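Local coordinates for uncharacterized protein AF0587 (PDB 2Q07) that is of unknown detailed function but, as a PUA-domain member of the archaeosine synthase type 1 family, probably binds RNA and takes part in tRNA modification, at residues A[23-28]-A[111-116]; A[29-34]-A[58-63]; A[17-22]-A[101-106]; A[42-47]-A[71-76]. All blocks are in the same frame, centred on the assembly; numbering follows the deposited sequence.

Interaction 1. Residues A[23-28]-A[111-116]; sequences ECYKPF and GGFRKV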
loop_
_atom_site.group_PDB
_atom_site.type_symbol
_atom_site.label_atom_id
_atom_site.label_comp_id
_atom_site.label_asym_id
_atom_site.label_seq_id
_atom_site.Cartn_x
_atom_site.Cartn_y
_atom_site.Cartn_z
ATOM N N GLU A 23 8.030 0.016 -7.083
ATOM C CA GLU A 23 7.678 -0.166 -8.487
ATOM C C GLU A 23 6.196 0.087 -8.765
ATOM O O GLU A 23 5.813 0.326 -9.907
ATOM C CB GLU A 23 8.108 -1.556 -8.999
ATOM C CG GLU A 23 7.465 -2.755 -8.348
ATOM C CD GLU A 23 7.953 -4.073 -8.959
ATOM O OE1 GLU A 23 7.763 -4.279 -10.178
ATOM O OE2 GLU A 23 8.532 -4.904 -8.222
ATOM N N CYS A 24 5.375 0.076 -7.718
ATOM C CA CYS A 24 3.939 0.304 -7.878
ATOM C C CYS A 24 3.514 1.737 -7.545
ATOM O O CYS A 24 2.365 2.117 -7.773
ATOM C CB CYS A 24 3.150 -0.673 -6.995
ATOM S SG CYS A 24 3.501 -2.427 -7.330
ATOM N N TYR A 25 4.449 2.522 -7.022
ATOM C CA TYR A 25 4.189 3.902 -6.611
ATOM C C TYR A 25 3.863 4.858 -7.754
ATOM O O TYR A 25 4.699 5.107 -8.613
ATOM C CB TYR A 25 5.402 4.420 -5.834
ATOM C CG TYR A 25 5.210 5.751 -5.151
ATOM C CD1 TYR A 25 3.993 6.087 -4.550
ATOM C CD2 TYR A 25 6.259 6.663 -5.068
ATOM C CE1 TYR A 25 3.829 7.302 -3.882
ATOM C CE2 TYR A 25 6.109 7.875 -4.406
ATOM C CZ TYR A 25 4.895 8.191 -3.815
ATOM O OH TYR A 25 4.748 9.391 -3.160
ATOM N N LYS A 26 2.647 5.391 -7.768
ATOM C CA LYS A 26 2.269 6.337 -8.822
ATOM C C LYS A 26 1.614 7.597 -8.265
ATOM O O LYS A 26 0.429 7.610 -7.944
ATOM C CB LYS A 26 1.343 5.667 -9.843
ATOM C CG LYS A 26 1.903 4.358 -10.392
ATOM C CD LYS A 26 1.062 3.816 -11.541
ATOM C CE LYS A 26 1.481 2.397 -11.906
ATOM N NZ LYS A 26 1.257 1.438 -10.767
ATOM N N PRO A 27 2.393 8.679 -8.147
ATOM C CA PRO A 27 1.925 9.972 -7.630
ATOM C C PRO A 27 0.821 10.602 -8.478
ATOM O O PRO A 27 0.634 10.251 -9.643
ATOM C CB PRO A 27 3.194 10.826 -7.641
ATOM C CG PRO A 27 4.283 9.820 -7.443
ATOM C CD PRO A 27 3.852 8.702 -8.361
ATOM N N PHE A 28 0.091 11.534 -7.878
ATOM C CA PHE A 28 -0.968 12.250 -8.575
ATOM C C PHE A 28 -0.686 13.751 -8.481
ATOM O O PHE A 28 -1.455 14.575 -8.984
ATOM C CB PHE A 28 -2.326 11.926 -7.949
ATOM C CG PHE A 28 -2.423 12.277 -6.489
ATOM C CD1 PHE A 28 -2.667 13.593 -6.084
ATOM C CD2 PHE A 28 -2.280 11.294 -5.518
ATOM C CE1 PHE A 28 -2.769 13.917 -4.734
ATOM C CE2 PHE A 28 -2.380 11.607 -4.162
ATOM C CZ PHE A 28 -2.626 12.919 -3.767
ATOM N N GLY A 111 8.890 9.142 -7.661
ATOM C CA GLY A 111 7.700 9.963 -7.801
ATOM C C GLY A 111 7.900 11.146 -8.733
ATOM O O GLY A 111 6.928 11.730 -9.217
ATOM N N GLY A 112 9.157 11.499 -8.981
ATOM C CA GLY A 112 9.469 12.611 -9.865
ATOM C C GLY A 112 8.908 13.949 -9.418
ATOM O O GLY A 112 8.553 14.784 -10.247
ATOM N N PHE A 113 8.839 14.157 -8.107
ATOM C CA PHE A 113 8.316 15.399 -7.553
ATOM C C PHE A 113 9.228 16.590 -7.848
ATOM O O PHE A 113 10.452 16.454 -7.908
ATOM C CB PHE A 113 8.135 15.270 -6.039
ATOM C CG PHE A 113 7.287 14.098 -5.623
ATOM C CD1 PHE A 113 7.875 12.959 -5.066
ATOM C CD2 PHE A 113 5.907 14.130 -5.784
ATOM C CE1 PHE A 113 7.094 11.864 -4.674
ATOM C CE2 PHE A 113 5.113 13.050 -5.400
ATOM C CZ PHE A 113 5.710 11.911 -4.842
ATOM N N ARG A 114 8.623 17.758 -8.039
ATOM C CA ARG A 114 9.404 18.962 -8.303
ATOM C C ARG A 114 9.663 19.676 -6.987
ATOM O O ARG A 114 10.563 20.500 -6.889
ATOM C CB ARG A 114 8.666 19.907 -9.251
ATOM C CG ARG A 114 7.337 20.438 -8.718
ATOM C CD ARG A 114 6.888 21.671 -9.512
ATOM N NE ARG A 114 6.987 22.885 -8.710
ATOM C CZ ARG A 114 6.062 23.288 -7.845
ATOM N NH1 ARG A 114 4.956 22.579 -7.677
ATOM N NH2 ARG A 114 6.252 24.386 -7.132
ATOM N N LYS A 115 8.867 19.346 -5.973
ATOM C CA LYS A 115 9.017 19.963 -4.665
ATOM C C LYS A 115 8.692 19.004 -3.519
ATOM O O LYS A 115 7.742 18.223 -3.588
ATOM C CB LYS A 115 8.125 21.205 -4.569
ATOM C CG LYS A 115 8.453 22.090 -3.377
ATOM C CD LYS A 115 7.331 22.097 -2.367
ATOM C CE LYS A 115 6.178 22.970 -2.838
ATOM N NZ LYS A 115 6.524 24.410 -2.719
ATOM N N VAL A 116 9.504 19.072 -2.471
ATOM C CA VAL A 116 9.341 18.245 -1.286
ATOM C C VAL A 116 9.110 19.174 -0.090
ATOM O O VAL A 116 9.971 19.989 0.235
ATOM C CB VAL A 116 10.626 17.399 -1.010
ATOM C CG1 VAL A 116 10.491 16.627 0.310
ATOM C CG2 VAL A 116 10.891 16.452 -2.153
#
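Tyr25 and Phe113 meet because their first torsions send the rings at each other from opposite directions: in Tyr25 CG stands anti to the backbone N (chi1 -171°), in Phe113 anti to the carbonyl carbon (chi1 -55°). The phenol oxygen leads, and Tyr25 OH lies 3.2 Å from Phe113 CZ, at the edge of the phenylalanine ring and near its plane. Pro27 fills the angle between the two aromatics. Its CG is 3.6 Å from Phe113 CZ and its CB 3.7 Å from Phe113 CE2, while the same CG sits above one face of the tyrosine ring, near the rim. Gly111 CA, just before the turn at Gly112, is pressed to 3.4 Å from Pro27 CG; a beta carbon on Gly111 would run into Phe113 CE1, which is why glycine suits this place. Phe107 adds an edge-to-face contact to Tyr25. An alanine at Phe113 is likely to open a gap beside Pro27 and leave the tyrosine hydroxyl without the ring edge it abuts. With no hydrogen bond between the segments, the cohesion is apolar, probably helped by the weakly positive aromatic C-H edge facing the phenol oxygen.

Interaction 2. Residues A[29-34]-A[58-63]; sequences SDTVLL and VNVNEI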
loop_
_atom_site.group_PDB
_atom_site.type_symbol
_atom_site.label_atom_id
_atom_site.label_comp_id
_atom_site.label_asym_id
_atom_site.label_seq_id
_atom_site.Cartn_x
_atom_site.Cartn_y
_atom_site.Cartn_z
ATOM N N SER A 29 0.441 14.090 -7.855
ATOM C CA SER A 29 0.838 15.487 -7.648
ATOM C C SER A 29 2.324 15.682 -7.935
ATOM O O SER A 29 3.088 14.724 -7.948
ATOM C CB SER A 29 0.541 15.880 -6.192
ATOM O OG SER A 29 1.055 17.164 -5.863
ATOM N N ASP A 30 2.731 16.928 -8.149
ATOM C CA ASP A 30 4.127 17.241 -8.421
ATOM C C ASP A 30 4.803 17.642 -7.116
ATOM O O ASP A 30 6.007 17.900 -7.076
ATOM C CB ASP A 30 4.225 18.383 -9.432
ATOM C CG ASP A 30 3.637 19.681 -8.906
ATOM O OD1 ASP A 30 2.678 19.634 -8.114
ATOM O OD2 ASP A 30 4.125 20.759 -9.295
ATOM N N THR A 31 4.014 17.695 -6.047
ATOM C CA THR A 31 4.523 18.051 -4.728
ATOM C C THR A 31 4.269 16.905 -3.749
ATOM O O THR A 31 3.238 16.244 -3.815
ATOM C CB THR A 31 3.832 19.336 -4.196
ATOM O OG1 THR A 31 4.191 20.440 -5.032
ATOM C CG2 THR A 31 4.259 19.638 -2.763
ATOM N N VAL A 32 5.221 16.653 -2.857
ATOM C CA VAL A 32 5.038 15.600 -1.865
ATOM C C VAL A 32 5.255 16.153 -0.459
ATOM O O VAL A 32 6.247 16.836 -0.190
ATOM C CB VAL A 32 5.996 14.405 -2.087
ATOM C CG1 VAL A 32 7.452 14.857 -1.977
ATOM C CG2 VAL A 32 5.705 13.318 -1.060
ATOM N N LEU A 33 4.314 15.853 0.427
ATOM C CA LEU A 33 4.368 16.286 1.814
ATOM C C LEU A 33 4.968 15.188 2.705
ATOM O O LEU A 33 4.485 14.046 2.704
ATOM C CB LEU A 33 2.951 16.617 2.288
ATOM C CG LEU A 33 2.774 17.017 3.745
ATOM C CD1 LEU A 33 3.569 18.280 4.022
ATOM C CD2 LEU A 33 1.286 17.223 4.026
ATOM N N LEU A 34 6.018 15.518 3.452
ATOM C CA LEU A 34 6.638 14.548 4.352
ATOM C C LEU A 34 6.093 14.782 5.762
ATOM O O LEU A 34 6.034 15.924 6.241
ATOM C CB LEU A 34 8.169 14.683 4.332
ATOM C CG LEU A 34 8.838 14.666 2.950
ATOM C CD1 LEU A 34 10.352 14.705 3.112
ATOM C CD2 LEU A 34 8.414 13.420 2.181
ATOM N N VAL A 58 -5.231 18.897 2.230
ATOM C CA VAL A 58 -4.066 18.250 1.648
ATOM C C VAL A 58 -4.371 17.647 0.276
ATOM O O VAL A 58 -5.056 16.635 0.178
ATOM C CB VAL A 58 -3.547 17.153 2.607
ATOM C CG1 VAL A 58 -2.360 16.440 2.003
ATOM C CG2 VAL A 58 -3.181 17.782 3.955
ATOM N N ASN A 59 -3.856 18.281 -0.776
ATOM C CA ASN A 59 -4.063 17.808 -2.143
ATOM C C ASN A 59 -2.769 17.451 -2.856
ATOM O O ASN A 59 -2.673 17.552 -4.080
ATOM C CB ASN A 59 -4.820 18.838 -2.983
ATOM C CG ASN A 59 -6.294 18.879 -2.659
ATOM O OD1 ASN A 59 -6.896 17.858 -2.340
ATOM N ND2 ASN A 59 -6.888 20.060 -2.755
ATOM N N VAL A 60 -1.771 17.052 -2.082
ATOM C CA VAL A 60 -0.503 16.631 -2.646
ATOM C C VAL A 60 -0.213 15.262 -2.055
ATOM O O VAL A 60 -0.857 14.856 -1.089
ATOM C CB VAL A 60 0.626 17.604 -2.295
ATOM C CG1 VAL A 60 0.309 18.994 -2.867
ATOM C CG2 VAL A 60 0.814 17.660 -0.784
ATOM N N ASN A 61 0.741 14.550 -2.643
ATOM C CA ASN A 61 1.114 13.220 -2.171
ATOM C C ASN A 61 1.752 13.305 -0.795
ATOM O O ASN A 61 2.337 14.333 -0.438
ATOM C CB ASN A 61 2.084 12.576 -3.162
ATOM C CG ASN A 61 1.367 11.894 -4.309
ATOM O OD1 ASN A 61 0.901 10.757 -4.172
ATOM N ND2 ASN A 61 1.255 12.587 -5.445
ATOM N N GLU A 62 1.653 12.217 -0.034
ATOM C CA GLU A 62 2.192 12.180 1.319
ATOM C C GLU A 62 3.081 10.976 1.558
ATOM O O GLU A 62 2.806 9.878 1.087
ATOM C CB GLU A 62 1.052 12.140 2.346
ATOM C CG GLU A 62 0.171 13.378 2.392
ATOM C CD GLU A 62 -1.196 13.084 3.006
ATOM O OE1 GLU A 62 -1.925 12.232 2.450
ATOM O OE2 GLU A 62 -1.541 13.696 4.041
ATOM N N ILE A 63 4.155 11.190 2.295
ATOM C CA ILE A 63 5.046 10.104 2.644
ATOM C C ILE A 63 5.281 10.254 4.135
ATOM O O ILE A 63 5.647 11.327 4.607
ATOM C CB ILE A 63 6.378 10.188 1.881
ATOM C CG1 ILE A 63 6.137 9.919 0.389
ATOM C CG2 ILE A 63 7.377 9.194 2.469
ATOM C CD1 ILE A 63 7.369 10.026 -0.462
#
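Val58 makes the first touch, its CG1 lying 4.2 Å from Leu33 CD2. Asn59 turns its amide elsewhere, to Ser162 and Gly164. Val60 packs closely: with CG1 anti to its own carbonyl carbon (chi1 -61°), that methyl rests 3.6 Å from Ser29 OG and 3.8 Å from Thr31 CB, while CG2 faces Leu33 CB. The serine oxygen beside it closes an ST turn by accepting from Thr31 N, just ahead of the paired part of strand 31-36. At Asn61 the pairing begins: its N donates to Thr31 O at 3.2 Å, and its O takes a short, straight bond of 2.6 Å from Leu33 N. This is parallel pairing, the two strands of a beta-alpha-beta unit whose connecting helix is 47-55, and Val32, Leu33 and Leu34 stand opposite Asn61, Glu62 and Ile63. Glu62 lies on the Leu33 face, and its buried carboxylate is met by Arg53 and Arg73. Ile63 N then donates to Leu33 O at 2.9 Å. On the other face, branched Ile63 spreads over two neighbours, CG1 being 3.7 Å from Val32 CG2 and CB 3.8 Å from Leu34 CD2.

Interaction 3. Residues A[17-22]-A[101-106]; sequences FFERAL and AGWLKR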
loop_
_atom_site.group_PDB
_atom_site.type_symbol
_atom_site.label_atom_id
_atom_site.label_comp_id
_atom_site.label_asym_id
_atom_site.label_seq_id
_atom_site.Cartn_x
_atom_site.Cartn_y
_atom_site.Cartn_z
ATOM N N PHE A 17 8.781 -5.260 0.770
ATOM C CA PHE A 17 7.820 -4.170 0.823
ATOM C C PHE A 17 8.372 -2.950 0.091
ATOM O O PHE A 17 7.706 -2.368 -0.764
ATOM C CB PHE A 17 7.530 -3.798 2.278
ATOM C CG PHE A 17 6.701 -2.553 2.427
ATOM C CD1 PHE A 17 5.352 -2.549 2.066
ATOM C CD2 PHE A 17 7.279 -1.369 2.878
ATOM C CE1 PHE A 17 4.596 -1.385 2.148
ATOM C CE2 PHE A 17 6.529 -0.193 2.964
ATOM C CZ PHE A 17 5.187 -0.200 2.598
ATOM N N PHE A 18 9.597 -2.569 0.447
ATOM C CA PHE A 18 10.261 -1.419 -0.149
ATOM C C PHE A 18 10.354 -1.491 -1.662
ATOM O O PHE A 18 9.992 -0.545 -2.365
ATOM C CB PHE A 18 11.671 -1.275 0.422
ATOM C CG PHE A 18 11.736 -0.455 1.674
ATOM C CD1 PHE A 18 12.546 -0.846 2.730
ATOM C CD2 PHE A 18 10.999 0.725 1.792
ATOM C CE1 PHE A 18 12.630 -0.081 3.889
ATOM C CE2 PHE A 18 11.076 1.498 2.946
ATOM C CZ PHE A 18 11.894 1.091 3.998
ATOM N N GLU A 19 10.832 -2.621 -2.158
ATOM C CA GLU A 19 11.005 -2.802 -3.586
ATOM C C GLU A 19 9.706 -2.875 -4.370
ATOM O O GLU A 19 9.598 -2.297 -5.451
ATOM C CB GLU A 19 11.865 -4.043 -3.846
ATOM C CG GLU A 19 13.342 -3.813 -3.499
ATOM C CD GLU A 19 14.236 -5.000 -3.820
ATOM O OE1 GLU A 19 15.463 -4.792 -3.959
ATOM O OE2 GLU A 19 13.723 -6.136 -3.925
ATOM N N ARG A 20 8.717 -3.571 -3.821
ATOM C CA ARG A 20 7.438 -3.712 -4.496
ATOM C C ARG A 20 6.649 -2.410 -4.470
ATOM O O ARG A 20 6.013 -2.043 -5.460
ATOM C CB ARG A 20 6.628 -4.840 -3.857
ATOM C CG ARG A 20 5.270 -5.071 -4.483
ATOM C CD ARG A 20 5.377 -5.330 -5.967
ATOM N NE ARG A 20 4.078 -5.650 -6.539
ATOM C CZ ARG A 20 3.882 -5.968 -7.813
ATOM N NH1 ARG A 20 4.905 -6.006 -8.658
ATOM N NH2 ARG A 20 2.661 -6.257 -8.243
ATOM N N ALA A 21 6.686 -1.714 -3.339
ATOM C CA ALA A 21 5.963 -0.454 -3.232
ATOM C C ALA A 21 6.584 0.558 -4.185
ATOM O O ALA A 21 5.883 1.336 -4.820
ATOM C CB ALA A 21 6.000 0.065 -1.787
ATOM N N LEU A 22 7.905 0.523 -4.304
ATOM C CA LEU A 22 8.608 1.445 -5.181
ATOM C C LEU A 22 8.236 1.251 -6.647
ATOM O O LEU A 22 8.137 2.217 -7.390
ATOM C CB LEU A 22 10.125 1.296 -5.008
ATOM C CG LEU A 22 11.017 2.302 -5.745
ATOM C CD1 LEU A 22 10.832 3.705 -5.183
ATOM C CD2 LEU A 22 12.469 1.867 -5.600
ATOM N N ALA A 101 17.095 7.507 4.903
ATOM C CA ALA A 101 17.315 8.491 3.847
ATOM C C ALA A 101 17.419 7.787 2.489
ATOM O O ALA A 101 16.874 8.253 1.496
ATOM C CB ALA A 101 18.599 9.276 4.126
ATOM N N GLY A 102 18.134 6.665 2.462
ATOM C CA GLY A 102 18.306 5.910 1.231
ATOM C C GLY A 102 16.978 5.553 0.585
ATOM O O GLY A 102 16.785 5.795 -0.610
ATOM N N TRP A 103 16.063 4.987 1.371
ATOM C CA TRP A 103 14.754 4.618 0.848
ATOM C C TRP A 103 13.857 5.810 0.548
ATOM O O TRP A 103 13.176 5.835 -0.483
ATOM C CB TRP A 103 14.055 3.643 1.800
ATOM C CG TRP A 103 14.608 2.254 1.642
ATOM C CD1 TRP A 103 15.373 1.563 2.538
ATOM C CD2 TRP A 103 14.525 1.435 0.469
ATOM N NE1 TRP A 103 15.781 0.366 1.987
ATOM C CE2 TRP A 103 15.273 0.262 0.720
ATOM C CE3 TRP A 103 13.893 1.582 -0.775
ATOM C CZ2 TRP A 103 15.407 -0.764 -0.231
ATOM C CZ3 TRP A 103 14.026 0.564 -1.720
ATOM C CH2 TRP A 103 14.781 -0.597 -1.438
ATOM N N LEU A 104 13.868 6.810 1.429
ATOM C CA LEU A 104 13.050 7.996 1.212
ATOM C C LEU A 104 13.411 8.641 -0.125
ATOM O O LEU A 104 12.521 9.060 -0.884
ATOM C CB LEU A 104 13.246 9.015 2.342
ATOM C CG LEU A 104 12.564 10.375 2.108
ATOM C CD1 LEU A 104 11.043 10.201 2.012
ATOM C CD2 LEU A 104 12.910 11.338 3.245
ATOM N N LYS A 105 14.714 8.720 -0.403
ATOM C CA LYS A 105 15.201 9.298 -1.650
ATOM C C LYS A 105 14.634 8.559 -2.855
ATOM O O LYS A 105 14.267 9.177 -3.853
ATOM C CB LYS A 105 16.732 9.258 -1.735
ATOM C CG LYS A 105 17.235 9.890 -3.036
ATOM C CD LYS A 105 18.724 10.188 -3.053
ATOM C CE LYS A 105 19.550 8.965 -3.379
ATOM N NZ LYS A 105 20.961 9.348 -3.667
ATOM N N ARG A 106 14.587 7.231 -2.760
ATOM C CA ARG A 106 14.062 6.404 -3.842
ATOM C C ARG A 106 12.626 6.736 -4.188
ATOM O O ARG A 106 12.279 6.834 -5.357
ATOM C CB ARG A 106 14.176 4.930 -3.471
ATOM C CG ARG A 106 15.601 4.537 -3.193
ATOM C CD ARG A 106 15.816 3.058 -3.348
ATOM N NE ARG A 106 17.198 2.708 -3.049
ATOM C CZ ARG A 106 17.731 1.520 -3.297
ATOM N NH1 ARG A 106 16.993 0.566 -3.857
ATOM N NH2 ARG A 106 18.998 1.286 -2.982
#
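Phe18 and Trp103 join two nearly parallel helices, 16-24 and 94-111, whose segments here run at 14° to each other. The axes of these segments stay 11.3 Å apart at their closest, a spacing wide enough for large aromatic side chains to fill. The two rings lie almost flat on one another: the phenyl ring of Phe18 and the five-membered ring of Trp103 form a face-to-face stack with centroids 3.7 Å apart and planes only 6° from parallel. The indole is long enough to be used twice, for Phe18 CB hangs over its six-membered ring, 3.5 Å from the centroid, in a CH-pi contact. The relation is returned, since Trp103 CB lies over the phenyl face. Setting CG of Trp103 anti to its carbonyl carbon (chi1 -78°) swings the indole across the gap to meet the phenylalanine. On the opposite indole face, Arg106, one turn further along the same helix, lays its NE 4.0 Å above the plane and toward the rim. Leu22 packs one turn on from Phe18: its CD2 approaches the indole edge 4.4 Å from Trp103 CZ3, while CD1 touches Arg106 O at 3.5 Å. Phe99 meets Trp103 edge-to-face, and Val70 packs against both stacked residues. Glu19 brushes the indole with its CG, its carboxylate remaining 5.6 Å from Arg106 as measured from OE1 to NH1, too far for a salt bridge. The join probably rests mainly on dispersion and burial of apolar surface, to which the Glu19 and Arg106 charges probably add no more than a mild long-range attraction.

Interaction 4. Residues A[42-47]-A[71-76]; sequences PYLTSR and VPREFE
Leu44 and Glu76 supply the direct hydrogen bond, from Leu44 N to Glu76 OE1 at 2.7 Å, although the position of that oxygen is somewhat uncertain; OE1 also takes a bond from Tyr193. The other carboxylate oxygen belongs to Arg73, which grips it side-on with two nitrogens in a salt bridge, NE to OE2 of Glu76 at 3.1 Å and NH2 to the same OE2 at 2.8 Å. The arginine chain bends at chi2 and chi3 (-79°), which sets the guanidinium beside the Glu76 carboxylate and against Leu44, with OE2 in the guanidinium plane. A water makes a further bridge, accepting from Tyr43 N and donating to Glu76 O at 2.8 Å. Van der Waals contacts lie beside this polar centre. Leu44 CD1 sits over the centre of one guanidinium face, 3.8 Å from Arg73 CZ, while Tyr43 CB joins OE2 at its edge; Pro42 CB rests 3.5 Å from Glu76 O. Tyr43 CE1 and Val71 CB make an apolar contact at 4.3 Å. A methionine in place of Arg73 would probably leave the buried Glu76 carboxylate without its charged mate, take one of two arginines from Glu62 and remove the donor to His49 ND1. Within 42-47 the turn is tied by its own bonds: Pro42 O accepts from both N and OG1 of Thr45, and Tyr43 O from both N and OG of Ser46. A cis peptide precedes Pro42, and after the short 3-10 turn Ser46 is the N-cap of helix 47-55, its OG accepting from His49 N, in the connection from strand 31-36 to that helix within the beta-alpha-beta unit.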
loop_
_atom_site.group_PDB
_atom_site.type_symbol
_atom_site.label_atom_id
_atom_site.label_comp_id
_atom_site.label_asym_id
_atom_site.label_seq_id
_atom_site.Cartn_x
_atom_site.Cartn_y
_atom_site.Cartn_z
ATOM N N PRO A 42 -3.442 2.633 11.337
ATOM C CA PRO A 42 -2.690 3.223 10.221
ATOM C C PRO A 42 -2.600 4.731 10.438
ATOM O O PRO A 42 -3.544 5.340 10.932
ATOM C CB PRO A 42 -3.523 2.836 9.003
ATOM C CG PRO A 42 -4.916 2.803 9.542
ATOM C CD PRO A 42 -4.732 2.095 10.873
ATOM N N TYR A 43 -1.468 5.322 10.068
ATOM C CA TYR A 43 -1.216 6.748 10.275
ATOM C C TYR A 43 -2.342 7.751 10.024
ATOM O O TYR A 43 -2.470 8.736 10.756
ATOM C CB TYR A 43 -0.001 7.177 9.461
ATOM C CG TYR A 43 1.206 6.292 9.663
ATOM C CD1 TYR A 43 1.856 5.720 8.571
ATOM C CD2 TYR A 43 1.721 6.050 10.941
ATOM C CE1 TYR A 43 2.993 4.927 8.739
ATOM C CE2 TYR A 43 2.871 5.252 11.121
ATOM C CZ TYR A 43 3.494 4.698 10.011
ATOM O OH TYR A 43 4.615 3.914 10.152
ATOM N N LEU A 44 -3.156 7.517 9.004
ATOM C CA LEU A 44 -4.231 8.457 8.689
ATOM C C LEU A 44 -5.283 8.622 9.794
ATOM O O LEU A 44 -5.985 9.636 9.841
ATOM C CB LEU A 44 -4.916 8.050 7.383
ATOM C CG LEU A 44 -5.850 9.068 6.743
ATOM C CD1 LEU A 44 -5.097 10.368 6.455
ATOM C CD2 LEU A 44 -6.420 8.472 5.447
ATOM N N THR A 45 -5.397 7.635 10.674
ATOM C CA THR A 45 -6.369 7.704 11.762
ATOM C C THR A 45 -5.771 8.298 13.041
ATOM O O THR A 45 -6.467 8.422 14.048
ATOM C CB THR A 45 -6.915 6.310 12.130
ATOM O OG1 THR A 45 -5.897 5.575 12.818
ATOM C CG2 THR A 45 -7.333 5.539 10.876
ATOM N N SER A 46 -4.488 8.651 13.018
ATOM C CA SER A 46 -3.848 9.220 14.206
ATOM C C SER A 46 -4.348 10.638 14.500
ATOM O O SER A 46 -4.760 11.364 13.601
ATOM C CB SER A 46 -2.329 9.268 14.027
ATOM O OG SER A 46 -1.962 10.308 13.132
ATOM N N ARG A 47 -4.300 11.038 15.764
ATOM C CA ARG A 47 -4.745 12.378 16.118
ATOM C C ARG A 47 -3.932 13.458 15.409
ATOM O O ARG A 47 -4.487 14.440 14.937
ATOM C CB ARG A 47 -4.677 12.581 17.630
ATOM C CG ARG A 47 -6.024 12.486 18.310
ATOM C CD ARG A 47 -5.891 12.855 19.765
ATOM N NE ARG A 47 -5.712 11.694 20.622
ATOM C CZ ARG A 47 -5.217 11.752 21.854
ATOM N NH1 ARG A 47 -4.838 12.918 22.362
ATOM N NH2 ARG A 47 -5.138 10.654 22.589
ATOM N N VAL A 71 7.025 5.200 4.327
ATOM C CA VAL A 71 5.741 4.784 3.775
ATOM C C VAL A 71 4.877 5.777 3.005
ATOM O O VAL A 71 4.359 6.726 3.578
ATOM C CB VAL A 71 4.838 4.223 4.906
ATOM C CG1 VAL A 71 3.547 3.664 4.322
ATOM C CG2 VAL A 71 5.588 3.154 5.688
ATOM N N PRO A 72 4.725 5.574 1.689
ATOM C CA PRO A 72 3.878 6.498 0.943
ATOM C C PRO A 72 2.477 6.264 1.520
ATOM O O PRO A 72 2.104 5.123 1.818
ATOM C CB PRO A 72 4.001 5.993 -0.496
ATOM C CG PRO A 72 5.426 5.491 -0.538
ATOM C CD PRO A 72 5.539 4.747 0.775
ATOM N N ARG A 73 1.716 7.327 1.689
ATOM C CA ARG A 73 0.375 7.207 2.244
ATOM C C ARG A 73 -0.470 6.108 1.585
ATOM O O ARG A 73 -1.304 5.481 2.239
ATOM C CB ARG A 73 -0.345 8.548 2.133
ATOM C CG ARG A 73 -1.824 8.498 2.503
ATOM C CD ARG A 73 -2.140 9.506 3.584
ATOM N NE ARG A 73 -1.749 9.018 4.898
ATOM C CZ ARG A 73 -1.413 9.790 5.925
ATOM N NH1 ARG A 73 -1.405 11.113 5.811
ATOM N NH2 ARG A 73 -1.099 9.225 7.079
ATOM N N GLU A 74 -0.231 5.865 0.299
ATOM C CA GLU A 74 -0.987 4.860 -0.457
ATOM C C GLU A 74 -0.778 3.418 -0.013
ATOM O O GLU A 74 -1.579 2.546 -0.344
ATOM C CB GLU A 74 -0.658 4.965 -1.947
ATOM C CG GLU A 74 -1.107 6.266 -2.612
ATOM C CD GLU A 74 -0.211 7.457 -2.301
ATOM O OE1 GLU A 74 0.810 7.304 -1.599
ATOM O OE2 GLU A 74 -0.533 8.557 -2.777
ATOM N N PHE A 75 0.295 3.161 0.725
ATOM C CA PHE A 75 0.576 1.810 1.184
ATOM C C PHE A 75 0.416 1.677 2.696
ATOM O O PHE A 75 0.754 0.643 3.261
ATOM C CB PHE A 75 2.008 1.406 0.800
ATOM C CG PHE A 75 2.315 1.527 -0.675
ATOM C CD1 PHE A 75 3.172 2.521 -1.141
ATOM C CD2 PHE A 75 1.760 0.634 -1.596
ATOM C CE1 PHE A 75 3.476 2.628 -2.498
ATOM C CE2 PHE A 75 2.057 0.728 -2.959
ATOM C CZ PHE A 75 2.921 1.730 -3.412
ATOM N N GLU A 76 -0.111 2.704 3.353
ATOM C CA GLU A 76 -0.219 2.659 4.810
ATOM C C GLU A 76 -1.186 1.621 5.392
ATOM O O GLU A 76 -1.287 1.488 6.602
ATOM C CB GLU A 76 -0.535 4.057 5.364
ATOM C CG GLU A 76 -1.994 4.368 5.566
ATOM C CD GLU A 76 -2.201 5.626 6.407
ATOM O OE1 GLU A 76 -3.303 5.775 6.971
ATOM O OE2 GLU A 76 -1.273 6.467 6.501
HETATM O O HOH W 1 0.022 2.769 8.775
#

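All four contacts belong to the DUF5591 part of the chain, a UDG-like domain that precedes the PUA domain. Interactions 1 and 2 have centres about 8 Å apart and reach the same five-stranded mixed sheet, where Arg114 NH1 bridges to Asp30 OD2 at 2.6 Å. Interaction 4, its centre about 13 Å from that of interaction 2, is joined to it by the salt bridge of Glu62 OE2 with Arg73 NH1 (3.1 Å); strands 61-65 and 70-72 are sheet neighbours. Interaction 3 joins two helices, one of which, 94-111, reaches the sheet through Leu104 CD1, 3.8 Å from Ile63 CG2. Segment 23-28 continues directly from 17-22, while 111-116 follows a few residues after 101-106. Phe75 of interaction 4 touches both Tyr25 and Ala21.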